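Local atomic coordinates of alpha-catenin-like protein hmp-1 (Caenorhabditis elegans, PDB entry 5XA5), a protein that binds beta-catenin and actin filaments at cadherin-based cell junctions and is required for the cell migration and cell shape changes of body enclosure and elongation. Residues T30-E35 / T132-F137; D18-K23 / F137-D142; N24-I29 / D196-N201; A56-A61 / V102-G107; A63-T68 / G94-T99. All blocks are in the same frame, centred on the assembly; numbering follows the deposited sequence. Where two conformers were deposited one is given.

Contacts 1, 2 and 4 are buried, contact 5 is partly so, and contact 3 lies at the surface. Contacts 4 and 5 join the same two helices, 51-74 and 83-112, about two turns apart, and are almost purely apolar. Contact 1 sets helix 23-36 on helix 117-165, again through hydrocarbon. Contact 2 uses the next stretch of helix 117-165, but against the loop leading into helix 23-36, and there a buried carboxylate and a water enter. Contact 3 is the polar one: Asp196 meets the first turn of helix 23-36, and its carboxylate also bonds Ser22 of contact 2. Chemistry thus turns from greasy helix faces to hydrogen bonds where helices begin or end.

Contact 1: T30-E35 / T132-F137; sequences TQLINE and TAVAKF
Leu32 and Ile33 both turn the first side-chain carbon beside the backbone N and anti to the carbonyl carbon (chi1 -67° for CG and -64° for CG1), which sends their branches out to Val134, Ala135 and Thr132. Leu32 is the deeper of the two. Its CD1 meets Val134 CG1 at 3.9 Å, with the two side chains crossing at about a right angle, and the same methyl lies 4.3 Å from Ala135 CB. The small alanine leaves room for the leucine to come close to the backbone of helix 117-165. Ile33 works at the margin: its CD1 ends 3.6 Å from Thr132 OG1 and 4.2 Å from Thr132 CA. This is a van der Waals touch, since the threonine hydroxyl is hydrogen-bonded to Arg128 O one turn back in its own helix. A beta-branched residue with its polar atom tied up in this way suits a half-open edge. The two helices run antiparallel, at 162°, their axes approaching to 9.4 Å. The chain of another protein packs on Leu32 and Val134, and one of its basic side chains pairs with Glu35, consistent with this N-terminal part being where beta-catenin binds. With no hydrogen bond between the segments, what holds helix 23-36 to helix 117-165 here is probably mainly the exclusion of water from methyl groups, a grip that depends on shape more than on polar direction.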
# COMPACT_ATOMS: atom_id res chain seq x y z
N THR A 30 -4.92 13.77 -2.06
CA THR A 30 -5.23 15.04 -2.72
C THR A 30 -6.50 15.62 -2.13
O THR A 30 -6.59 16.83 -1.89
CB THR A 30 -5.35 14.83 -4.23
OG1 THR A 30 -4.10 14.35 -4.72
CG2 THR A 30 -5.68 16.12 -4.94
N GLN A 31 -7.48 14.76 -1.85
CA GLN A 31 -8.71 15.20 -1.19
C GLN A 31 -8.41 15.76 0.19
O GLN A 31 -8.87 16.84 0.55
CB GLN A 31 -9.71 14.06 -1.05
CG GLN A 31 -10.33 13.56 -2.33
CD GLN A 31 -11.06 12.24 -2.13
OE1 GLN A 31 -11.74 12.06 -1.12
NE2 GLN A 31 -10.92 11.33 -3.09
N LEU A 32 -7.64 15.00 0.95
CA LEU A 32 -7.34 15.38 2.33
C LEU A 32 -6.73 16.77 2.39
O LEU A 32 -7.24 17.66 3.08
CB LEU A 32 -6.40 14.35 2.98
CG LEU A 32 -7.03 12.97 3.18
CD1 LEU A 32 -5.98 11.90 3.46
CD2 LEU A 32 -8.09 13.02 4.33
N ILE A 33 -5.66 16.97 1.62
CA ILE A 33 -4.88 18.20 1.67
C ILE A 33 -5.60 19.38 1.05
O ILE A 33 -5.66 20.46 1.64
CB ILE A 33 -3.53 18.01 0.98
CG1 ILE A 33 -2.70 16.96 1.73
CG2 ILE A 33 -2.77 19.33 0.90
CD1 ILE A 33 -2.73 17.11 3.23
N ASN A 34 -6.16 19.19 -0.14
CA ASN A 34 -6.85 20.30 -0.79
C ASN A 34 -8.06 20.82 -0.03
O ASN A 34 -8.26 22.03 0.08
CB ASN A 34 -7.30 19.88 -2.19
CG ASN A 34 -6.16 19.83 -3.18
OD1 ASN A 34 -5.01 20.15 -2.84
ND2 ASN A 34 -6.46 19.44 -4.41
N GLU A 35 -8.87 19.91 0.50
CA GLU A 35 -10.12 20.36 1.12
C GLU A 35 -9.84 21.17 2.37
O GLU A 35 -10.45 22.22 2.57
CB GLU A 35 -11.03 19.18 1.47
CG GLU A 35 -11.71 18.55 0.26
CD GLU A 35 -12.55 17.35 0.63
OE1 GLU A 35 -13.22 17.41 1.68
OE2 GLU A 35 -12.55 16.35 -0.12
N THR A 132 -2.88 15.66 7.40
CA THR A 132 -1.54 15.42 6.86
C THR A 132 -0.95 14.15 7.47
O THR A 132 -0.25 13.37 6.80
CB THR A 132 -0.62 16.62 7.13
OG1 THR A 132 -1.04 17.73 6.33
CG2 THR A 132 0.82 16.28 6.78
N ALA A 133 -1.22 13.93 8.76
CA ALA A 133 -0.75 12.72 9.43
C ALA A 133 -1.48 11.50 8.89
O ALA A 133 -0.91 10.41 8.79
CB ALA A 133 -0.92 12.84 10.94
N VAL A 134 -2.75 11.68 8.54
CA VAL A 134 -3.50 10.60 7.89
C VAL A 134 -2.89 10.29 6.53
O VAL A 134 -2.70 9.13 6.19
CB VAL A 134 -5.00 10.98 7.74
CG1 VAL A 134 -5.71 9.95 6.87
CG2 VAL A 134 -5.63 11.08 9.11
N ALA A 135 -2.55 11.34 5.78
CA ALA A 135 -1.94 11.16 4.46
C ALA A 135 -0.60 10.44 4.55
O ALA A 135 -0.31 9.55 3.74
CB ALA A 135 -1.78 12.50 3.77
N LYS A 136 0.23 10.81 5.54
CA LYS A 136 1.53 10.16 5.71
C LYS A 136 1.35 8.69 6.07
O LYS A 136 2.13 7.84 5.62
CB LYS A 136 2.37 10.89 6.77
CG LYS A 136 3.07 12.12 6.22
CD LYS A 136 3.76 12.94 7.29
CE LYS A 136 4.39 14.18 6.68
NZ LYS A 136 5.05 15.05 7.70
N PHE A 137 0.32 8.38 6.85
CA PHE A 137 0.03 6.99 7.20
C PHE A 137 -0.32 6.19 5.96
O PHE A 137 0.14 5.06 5.80
CB PHE A 137 -1.11 6.88 8.23
CG PHE A 137 -1.45 5.45 8.57
CD1 PHE A 137 -0.71 4.76 9.51
CD2 PHE A 137 -2.50 4.79 7.95
CE1 PHE A 137 -1.01 3.45 9.83
CE2 PHE A 137 -2.80 3.47 8.27
CZ PHE A 137 -2.05 2.80 9.21

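Contact 2: D18-K23 / F137-D142; sequences DEVRSK and FLILAD
The chain at 18-23 has no regular structure and passes alongside residues 137-142 of helix 117-165, with Val20 CA 6.6 Å from Ile139 CA and Ser22 CA 7.2 Å from Asp142 CA. It ends in an N-cap: Ser22 stands just before helix 23-36, its OG accepting from Val25 N and also hydrogen-bonded to Asp196. Val20 supplies the apolar half of the contact. Its CG2 meets Ile139 CD1 at 3.7 Å, one side chain lying across the other, while Val25, Leu26 and Ile29 of helix 23-36 pack on the same valine. A compact beta-branched residue fits well where loop and two helices converge. Ile139 has CG1 beside its backbone N (chi1 -76°), and the nearly straight chain beyond carries CD1 out to the valine.

Asp142 supplies the polar half. It swings CG away from its own N-H (chi1 -174°), which carries the carboxylate across to the serine, and Ser22 CB lies 3.4 Å from Asp142 OD1. That oxygen makes a salt bridge with Arg193, which is probably what makes a buried carboxylate tolerable here and favours its charged form. Helices 117-165 and 169-196 and the start of helix 23-36 are thus drawn to one spot. The other oxygen, OD2, takes part in a water bridge: a single molecule accepts from Arg21 N at 2.9 Å and donates to Asp142 OD2 at 2.6 Å.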
# COMPACT_ATOMS: atom_id res chain seq x y z
N ASP A 18 5.62 13.36 -4.82
CA ASP A 18 6.23 12.69 -5.97
C ASP A 18 6.70 11.27 -5.67
O ASP A 18 7.11 10.54 -6.56
CB ASP A 18 7.41 13.53 -6.48
CG ASP A 18 7.15 15.02 -6.33
OD1 ASP A 18 6.01 15.45 -6.59
OD2 ASP A 18 8.09 15.75 -5.96
N GLU A 19 6.64 10.88 -4.40
CA GLU A 19 7.01 9.53 -3.97
C GLU A 19 5.78 8.64 -3.94
O GLU A 19 5.88 7.43 -3.74
CB GLU A 19 7.67 9.57 -2.60
CG GLU A 19 9.01 10.28 -2.59
CD GLU A 19 9.64 10.34 -1.22
OE1 GLU A 19 9.90 9.27 -0.63
OE2 GLU A 19 9.88 11.47 -0.73
N VAL A 20 4.62 9.24 -4.14
CA VAL A 20 3.37 8.50 -4.13
C VAL A 20 3.21 7.76 -5.44
O VAL A 20 3.22 8.36 -6.52
CB VAL A 20 2.20 9.45 -3.87
CG1 VAL A 20 0.89 8.68 -3.79
CG2 VAL A 20 2.45 10.18 -2.56
N ARG A 21 3.10 6.44 -5.35
CA ARG A 21 3.11 5.59 -6.53
C ARG A 21 1.75 4.94 -6.79
O ARG A 21 1.54 4.33 -7.83
CB ARG A 21 4.19 4.51 -6.40
CG ARG A 21 5.57 5.12 -6.25
CD ARG A 21 6.66 4.09 -6.18
NE ARG A 21 7.98 4.72 -6.25
CZ ARG A 21 8.88 4.68 -5.29
NH1 ARG A 21 8.63 4.03 -4.16
NH2 ARG A 21 10.05 5.28 -5.45
N SER A 22 0.83 5.09 -5.84
CA SER A 22 -0.51 4.51 -5.95
C SER A 22 -1.53 5.59 -6.27
O SER A 22 -1.60 6.57 -5.56
CB SER A 22 -0.90 3.81 -4.64
OG SER A 22 -2.31 3.60 -4.54
N LYS A 23 -2.31 5.40 -7.33
CA LYS A 23 -3.38 6.36 -7.66
C LYS A 23 -4.49 6.39 -6.61
O LYS A 23 -5.13 7.43 -6.40
CB LYS A 23 -4.00 6.03 -9.01
CG LYS A 23 -3.12 6.28 -10.19
CD LYS A 23 -3.91 5.83 -11.45
CE LYS A 23 -3.15 6.00 -12.71
NZ LYS A 23 -4.01 5.64 -13.86
N PHE A 137 0.32 8.38 6.85
CA PHE A 137 0.03 6.99 7.20
C PHE A 137 -0.32 6.19 5.96
O PHE A 137 0.14 5.06 5.80
CB PHE A 137 -1.11 6.88 8.23
CG PHE A 137 -1.45 5.45 8.57
CD1 PHE A 137 -0.71 4.76 9.51
CD2 PHE A 137 -2.50 4.79 7.95
CE1 PHE A 137 -1.01 3.45 9.83
CE2 PHE A 137 -2.80 3.47 8.27
CZ PHE A 137 -2.05 2.80 9.21
N LEU A 138 -1.13 6.76 5.08
CA LEU A 138 -1.53 6.05 3.87
C LEU A 138 -0.34 5.81 2.96
O LEU A 138 -0.28 4.78 2.30
CB LEU A 138 -2.62 6.81 3.11
CG LEU A 138 -3.94 6.98 3.87
CD1 LEU A 138 -4.90 7.78 3.04
CD2 LEU A 138 -4.52 5.62 4.20
N ILE A 139 0.59 6.77 2.92
CA ILE A 139 1.76 6.65 2.04
C ILE A 139 2.65 5.53 2.54
O ILE A 139 3.15 4.71 1.77
CB ILE A 139 2.55 7.97 1.97
CG1 ILE A 139 1.82 8.98 1.08
CG2 ILE A 139 3.94 7.74 1.40
CD1 ILE A 139 2.38 10.38 1.17
N LEU A 140 2.84 5.51 3.85
CA LEU A 140 3.60 4.43 4.47
C LEU A 140 2.89 3.09 4.28
O LEU A 140 3.53 2.07 4.00
CB LEU A 140 3.81 4.73 5.96
CG LEU A 140 4.51 3.61 6.72
CD1 LEU A 140 5.89 3.39 6.13
CD2 LEU A 140 4.59 3.97 8.20
N ALA A 141 1.56 3.09 4.41
CA ALA A 141 0.79 1.87 4.22
C ALA A 141 0.99 1.28 2.83
O ALA A 141 1.09 0.07 2.67
CB ALA A 141 -0.70 2.12 4.46
N ASP A 142 1.04 2.15 1.82
CA ASP A 142 1.26 1.67 0.46
C ASP A 142 2.65 1.04 0.35
O ASP A 142 2.82 0.03 -0.33
CB ASP A 142 1.08 2.80 -0.56
CG ASP A 142 1.15 2.30 -1.99
OD1 ASP A 142 0.23 1.54 -2.37
OD2 ASP A 142 2.09 2.68 -2.73
O HOH W 1 2.39 5.29 -2.81

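Contact 3: N24-I29 / D196-N201; sequences NVLKQI and DLVKPN
Asp196 OD1 accepts a hydrogen bond from Asn24 N at 2.9 Å, using its syn lone pair; the N-H...O angle is 152°, somewhat bent. Asn24 CB sits 3.5 Å from the same oxygen, filling in beside the bond. A water spans the other ends of the two side chains, accepting from Asn24 ND2 at 2.9 Å and donating to Asp196 OD2 at 3.1 Å. Next to this polar pair, Leu26 CD2 touches Val198 CG2 at 4.1 Å, the two side chains roughly perpendicular; these branched apolar residues close the partly exposed flank.

In the second shell, OD2 is already tied to Ser22, and backbone bonds join Asp196 to Lys23 and Val198 to Arg21, lacing the turn after helix 169-196 to the residues just before and at the start of helix 23-36. The amide of Asn24 is weakly held by Gln28 NE2, which approaches its OD1 at 3.2 Å, and ND2 also hydrogen-bonds a polar side chain on the chain of another protein. With an alanine in place of Asp196, the N-H of Asn24 would probably be left without its acceptor, and the Ser22 hydroxyl and the bridging water with one partner fewer.

An aspartate suits this place because the N-H groups of a helix's first turn have no carbonyl of the helix to bond, and its negative charge probably interacts favourably with the positive end of the helix dipole.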
# COMPACT_ATOMS: atom_id res chain seq x y z
N ASN A 24 -4.76 5.25 -5.99
CA ASN A 24 -5.73 5.18 -4.91
C ASN A 24 -5.28 6.09 -3.77
O ASN A 24 -6.05 6.91 -3.28
CB ASN A 24 -5.90 3.74 -4.44
CG ASN A 24 -7.05 3.55 -3.48
OD1 ASN A 24 -7.87 4.44 -3.29
ND2 ASN A 24 -7.12 2.38 -2.86
N VAL A 25 -4.02 5.97 -3.38
CA VAL A 25 -3.47 6.84 -2.33
C VAL A 25 -3.42 8.29 -2.79
O VAL A 25 -3.78 9.21 -2.05
CB VAL A 25 -2.06 6.40 -1.92
CG1 VAL A 25 -1.44 7.39 -0.94
CG2 VAL A 25 -2.11 5.02 -1.30
N LEU A 26 -2.99 8.51 -4.03
CA LEU A 26 -2.82 9.86 -4.54
C LEU A 26 -4.14 10.62 -4.48
O LEU A 26 -4.18 11.76 -4.01
CB LEU A 26 -2.28 9.85 -5.98
CG LEU A 26 -2.01 11.24 -6.59
CD1 LEU A 26 -1.07 12.04 -5.68
CD2 LEU A 26 -1.43 11.13 -7.99
N LYS A 27 -5.23 9.99 -4.92
CA LYS A 27 -6.52 10.69 -4.93
C LYS A 27 -6.99 10.98 -3.52
O LYS A 27 -7.49 12.07 -3.24
CB LYS A 27 -7.58 9.87 -5.67
CG LYS A 27 -7.31 9.82 -7.18
CD LYS A 27 -8.53 9.40 -7.97
CE LYS A 27 -9.04 8.05 -7.53
NZ LYS A 27 -7.98 7.00 -7.68
N GLN A 28 -6.81 10.01 -2.63
CA GLN A 28 -7.22 10.21 -1.24
C GLN A 28 -6.46 11.35 -0.58
O GLN A 28 -7.05 12.19 0.08
CB GLN A 28 -7.01 8.92 -0.42
CG GLN A 28 -8.02 7.83 -0.71
CD GLN A 28 -7.79 6.60 0.15
OE1 GLN A 28 -8.22 6.53 1.30
NE2 GLN A 28 -7.09 5.61 -0.41
N ILE A 29 -5.14 11.38 -0.74
CA ILE A 29 -4.36 12.42 -0.09
C ILE A 29 -4.62 13.77 -0.76
O ILE A 29 -4.58 14.80 -0.10
CB ILE A 29 -2.83 12.11 -0.06
CG1 ILE A 29 -2.20 12.11 -1.45
CG2 ILE A 29 -2.55 10.78 0.66
CD1 ILE A 29 -0.71 11.83 -1.44
N ASP A 196 -2.96 0.45 -10.65
CA ASP A 196 -2.96 1.47 -9.61
C ASP A 196 -1.72 2.38 -9.69
O ASP A 196 -1.63 3.35 -8.95
CB ASP A 196 -3.05 0.80 -8.24
CG ASP A 196 -3.39 1.76 -7.11
OD1 ASP A 196 -4.15 2.73 -7.32
OD2 ASP A 196 -2.90 1.52 -5.98
N LEU A 197 -0.74 2.05 -10.54
CA LEU A 197 0.48 2.86 -10.57
C LEU A 197 0.28 4.24 -11.19
O LEU A 197 -0.35 4.39 -12.25
CB LEU A 197 1.60 2.13 -11.33
CG LEU A 197 2.27 1.04 -10.51
CD1 LEU A 197 3.33 0.30 -11.36
CD2 LEU A 197 2.93 1.62 -9.26
N VAL A 198 0.84 5.24 -10.53
CA VAL A 198 0.75 6.63 -10.97
C VAL A 198 1.51 6.86 -12.27
O VAL A 198 0.97 7.42 -13.22
CB VAL A 198 1.28 7.59 -9.86
CG1 VAL A 198 1.47 9.00 -10.40
CG2 VAL A 198 0.35 7.55 -8.64
N LYS A 199 2.77 6.42 -12.33
CA LYS A 199 3.60 6.67 -13.51
C LYS A 199 3.46 5.57 -14.56
O LYS A 199 3.74 4.41 -14.28
CB LYS A 199 5.06 6.81 -13.09
CG LYS A 199 5.29 7.81 -11.97
CD LYS A 199 6.67 8.41 -12.02
CE LYS A 199 6.69 9.78 -11.39
NZ LYS A 199 7.92 10.54 -11.72
N PRO A 200 3.03 5.93 -15.78
CA PRO A 200 2.76 4.98 -16.86
C PRO A 200 4.01 4.20 -17.25
O PRO A 200 3.90 3.08 -17.74
CB PRO A 200 2.30 5.87 -18.02
CG PRO A 200 1.89 7.16 -17.39
CD PRO A 200 2.78 7.33 -16.20
N ASN A 201 5.18 4.79 -17.05
CA ASN A 201 6.39 4.07 -17.41
C ASN A 201 6.65 2.94 -16.41
O ASN A 201 7.12 1.88 -16.81
CB ASN A 201 7.59 5.02 -17.51
CG ASN A 201 7.95 5.65 -16.19
OD1 ASN A 201 7.31 6.60 -15.73
ND2 ASN A 201 9.02 5.15 -15.57
O HOH W 2 -5.11 0.58 -3.99

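Contact 4: A56-A61 / V102-G107; sequences ATLDAA and VMIQTG
Leu58 is the first residue of 56-61 to reach helix 83-112, and it meets both Met103 and Ile104. With CG trans to its amide nitrogen (chi1 169°), the leucine points its fork at the neighbouring helix. CD2 does most of the touching: it lies 3.6 Å from Met103 CG, where the leucine and methionine chains meet nearly perpendicular, and 3.9 Å from Ile104 CG1. CD1 adds a looser approach, 4.2 Å from Met103 CG. Beyond CG the methionine chain is bent, and Met103 also packs on Ser126 and Leu130, so this flexible residue links helix 117-165 to the leucine. A chain of another protein packs on Leu58 and Met103 as well.

Asp59 comes next, on the solvent-exposed margin. Ile104 CD1 rests against it, 3.3 Å from Asp59 OD1 and 3.7 Å from Asp59 CA, the methyl lying against the whole side of the aspartate, from CA to the carboxylate oxygen. CB and the carboxylate flank both border this methyl, a van der Waals contact with no hydrogen bond, and the charge suits the exposed side of the helix. Behind the interface, Thr106 OG1 donates to Val102 O at 2.9 Å, from the opposite face of the carbonyl plane to Thr106 N, and also bonds Ser126 OG.

Almost exactly antiparallel, at 177°, with axes 9.9 Å apart, the segments form the paired arms of a helical hairpin, consecutive helices in the antiparallel helix bundle of the vinculin/alpha-catenin family.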
# COMPACT_ATOMS: atom_id res chain seq x y z
N ALA A 56 -18.13 15.27 18.93
CA ALA A 56 -18.38 13.86 19.21
C ALA A 56 -18.15 13.00 17.97
O ALA A 56 -17.51 11.94 18.04
CB ALA A 56 -19.79 13.65 19.74
N THR A 57 -18.67 13.45 16.83
CA THR A 57 -18.47 12.74 15.58
C THR A 57 -17.00 12.64 15.24
O THR A 57 -16.51 11.58 14.85
CB THR A 57 -19.22 13.42 14.43
OG1 THR A 57 -20.62 13.43 14.71
CG2 THR A 57 -18.96 12.69 13.12
N LEU A 58 -16.29 13.76 15.37
CA LEU A 58 -14.86 13.80 15.11
C LEU A 58 -14.12 12.80 16.00
O LEU A 58 -13.29 12.03 15.53
CB LEU A 58 -14.31 15.21 15.33
CG LEU A 58 -12.79 15.37 15.34
CD1 LEU A 58 -12.22 15.09 13.97
CD2 LEU A 58 -12.40 16.75 15.85
N ASP A 59 -14.47 12.80 17.28
CA ASP A 59 -13.86 11.90 18.25
C ASP A 59 -14.06 10.44 17.85
O ASP A 59 -13.12 9.65 17.86
CB ASP A 59 -14.43 12.18 19.65
CG ASP A 59 -13.77 11.34 20.73
OD1 ASP A 59 -12.59 10.99 20.58
OD2 ASP A 59 -14.44 11.06 21.74
N ALA A 60 -15.28 10.09 17.46
CA ALA A 60 -15.61 8.73 17.06
C ALA A 60 -14.90 8.34 15.78
O ALA A 60 -14.51 7.18 15.60
CB ALA A 60 -17.10 8.56 16.88
N ALA A 61 -14.74 9.30 14.88
CA ALA A 61 -14.09 9.04 13.60
C ALA A 61 -12.59 8.82 13.79
O ALA A 61 -12.01 7.96 13.12
CB ALA A 61 -14.33 10.18 12.61
N VAL A 102 -5.16 16.73 19.50
CA VAL A 102 -5.08 18.19 19.38
C VAL A 102 -6.27 18.74 18.60
O VAL A 102 -6.81 19.80 18.94
CB VAL A 102 -3.77 18.63 18.69
CG1 VAL A 102 -3.79 20.14 18.42
CG2 VAL A 102 -2.57 18.26 19.54
N MET A 103 -6.69 18.04 17.55
CA MET A 103 -7.85 18.48 16.77
C MET A 103 -9.12 18.49 17.62
O MET A 103 -9.93 19.42 17.53
CB MET A 103 -8.04 17.59 15.54
CG MET A 103 -9.24 17.95 14.68
SD MET A 103 -9.01 19.47 13.76
CE MET A 103 -10.04 20.62 14.67
N ILE A 104 -9.30 17.45 18.43
CA ILE A 104 -10.50 17.36 19.27
C ILE A 104 -10.52 18.48 20.31
O ILE A 104 -11.57 19.05 20.59
CB ILE A 104 -10.59 15.98 19.97
CG1 ILE A 104 -10.86 14.89 18.93
CG2 ILE A 104 -11.69 15.98 21.03
CD1 ILE A 104 -10.74 13.48 19.46
N GLN A 105 -9.35 18.80 20.86
CA GLN A 105 -9.26 19.89 21.83
C GLN A 105 -9.48 21.27 21.22
O GLN A 105 -10.31 22.04 21.69
CB GLN A 105 -7.91 19.86 22.55
CG GLN A 105 -7.91 19.10 23.86
CD GLN A 105 -8.86 19.69 24.89
OE1 GLN A 105 -9.12 20.90 24.89
NE2 GLN A 105 -9.40 18.84 25.76
N THR A 106 -8.72 21.59 20.17
CA THR A 106 -8.82 22.92 19.56
C THR A 106 -10.15 23.05 18.85
O THR A 106 -10.72 24.14 18.77
CB THR A 106 -7.71 23.20 18.55
OG1 THR A 106 -7.70 22.17 17.55
CG2 THR A 106 -6.35 23.23 19.24
N GLY A 107 -10.64 21.94 18.31
CA GLY A 107 -11.94 21.93 17.68
C GLY A 107 -13.02 22.27 18.68
O GLY A 107 -13.94 23.04 18.39

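Contact 5: A63-T68 / G94-T99; sequences ANFLQT and GAVQDT
Ala95 O, one residue before the Val96 that meets Phe65 and Leu66, is gripped by two donors of the same residue: Thr99 OG1 at 2.8 Å and Thr99 N at 3.0 Å. The hydroxyl is thereby satisfied within its own helix, and the threonine can lie against Leu130 and Ala133 of helix 117-165.

Across the interface the chemistry is apolar, between segments that run antiparallel at 167° with axes 10.1 Å apart. Phe65 turns its ring carbon CG to the far side from its N-H (chi1 -171°), and the ring reaches Val96 obliquely, with CD2 3.8 Å from Val96 CG1 and CE2 4.1 Å from Val96 CG2. Leu66 occupies the more open flank. Its CD1 lies 3.7 Å from Gln97 CB and equally near Gln97 CG, and its CD2 comes to 4.2 Å from Val96 CG1. Gln97 is extended through CD (chi1 -180°); its methylenes pass across the leucine methyl and the amide NE2 still borders it, 3.9 Å from Leu66 CD1, on an exposed residue. Glutamine suits a border position for having both a greasy stem and a polar end. Putting a serine in place of Leu66 would probably leave the stem of Gln97 without its apolar partner, free to swing, and one side of Val96 less shielded.

The Phe65 ring also touches Val134 and Leu93, and Val96 packs on Leu130. A large flat residue fits this place, where helices 51-74 and 83-112 are joined to helix 117-165 in the core of a vinculin-family helix bundle.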
# COMPACT_ATOMS: atom_id res chain seq x y z
N ALA A 63 -11.29 7.62 16.55
CA ALA A 63 -11.25 6.31 17.19
C ALA A 63 -11.41 5.16 16.19
O ALA A 63 -10.68 4.17 16.25
CB ALA A 63 -12.32 6.21 18.28
N ASN A 64 -12.36 5.30 15.27
CA ASN A 64 -12.60 4.22 14.32
C ASN A 64 -11.42 4.05 13.37
O ASN A 64 -11.10 2.93 12.97
CB ASN A 64 -13.89 4.47 13.52
CG ASN A 64 -14.26 3.30 12.65
OD1 ASN A 64 -14.01 3.31 11.44
ND2 ASN A 64 -14.83 2.26 13.25
N PHE A 65 -10.78 5.16 13.02
CA PHE A 65 -9.58 5.12 12.19
C PHE A 65 -8.48 4.34 12.91
O PHE A 65 -7.80 3.49 12.33
CB PHE A 65 -9.11 6.54 11.83
CG PHE A 65 -8.01 6.59 10.80
CD1 PHE A 65 -8.31 6.77 9.47
CD2 PHE A 65 -6.68 6.44 11.18
CE1 PHE A 65 -7.30 6.81 8.51
CE2 PHE A 65 -5.67 6.46 10.23
CZ PHE A 65 -5.97 6.65 8.90
N LEU A 66 -8.32 4.62 14.20
CA LEU A 66 -7.29 3.95 14.98
C LEU A 66 -7.59 2.46 15.12
O LEU A 66 -6.67 1.64 15.07
CB LEU A 66 -7.15 4.60 16.36
CG LEU A 66 -6.75 6.07 16.33
CD1 LEU A 66 -6.60 6.62 17.73
CD2 LEU A 66 -5.46 6.27 15.54
N GLN A 67 -8.86 2.11 15.27
CA GLN A 67 -9.25 0.72 15.45
C GLN A 67 -9.03 -0.07 14.17
O GLN A 67 -8.45 -1.16 14.19
CB GLN A 67 -10.71 0.61 15.90
CG GLN A 67 -10.95 1.06 17.33
CD GLN A 67 -12.43 1.21 17.64
OE1 GLN A 67 -13.28 0.76 16.88
NE2 GLN A 67 -12.73 1.85 18.77
N THR A 68 -9.50 0.47 13.05
CA THR A 68 -9.36 -0.18 11.76
C THR A 68 -7.88 -0.27 11.37
O THR A 68 -7.40 -1.30 10.85
CB THR A 68 -10.16 0.57 10.69
OG1 THR A 68 -11.55 0.51 11.03
CG2 THR A 68 -9.95 -0.03 9.31
N GLY A 94 0.27 6.36 15.45
CA GLY A 94 0.36 7.13 16.68
C GLY A 94 0.31 8.62 16.40
O GLY A 94 -0.23 9.39 17.18
N ALA A 95 0.88 9.03 15.27
CA ALA A 95 0.85 10.44 14.90
C ALA A 95 -0.57 10.90 14.59
O ALA A 95 -0.93 12.05 14.83
CB ALA A 95 1.78 10.71 13.72
N VAL A 96 -1.39 9.99 14.05
CA VAL A 96 -2.80 10.27 13.84
C VAL A 96 -3.53 10.40 15.18
O VAL A 96 -4.33 11.32 15.37
CB VAL A 96 -3.48 9.19 12.96
CG1 VAL A 96 -4.98 9.43 12.86
CG2 VAL A 96 -2.87 9.17 11.57
N GLN A 97 -3.24 9.51 16.11
CA GLN A 97 -3.85 9.57 17.43
C GLN A 97 -3.52 10.90 18.12
O GLN A 97 -4.39 11.53 18.72
CB GLN A 97 -3.38 8.40 18.29
CG GLN A 97 -3.96 8.35 19.70
CD GLN A 97 -3.50 7.12 20.45
OE1 GLN A 97 -2.30 6.85 20.54
NE2 GLN A 97 -4.45 6.35 20.98
N ASP A 98 -2.26 11.31 18.02
CA ASP A 98 -1.80 12.52 18.69
C ASP A 98 -2.39 13.79 18.06
O ASP A 98 -3.00 14.60 18.76
CB ASP A 98 -0.27 12.59 18.70
CG ASP A 98 0.36 11.52 19.59
OD1 ASP A 98 -0.36 10.89 20.39
OD2 ASP A 98 1.59 11.33 19.50
N THR A 99 -2.24 13.95 16.75
CA THR A 99 -2.80 15.12 16.07
C THR A 99 -4.32 15.10 16.20
O THR A 99 -4.97 16.15 16.22
CB THR A 99 -2.44 15.17 14.58
OG1 THR A 99 -2.78 13.92 13.97
CG2 THR A 99 -0.96 15.43 14.41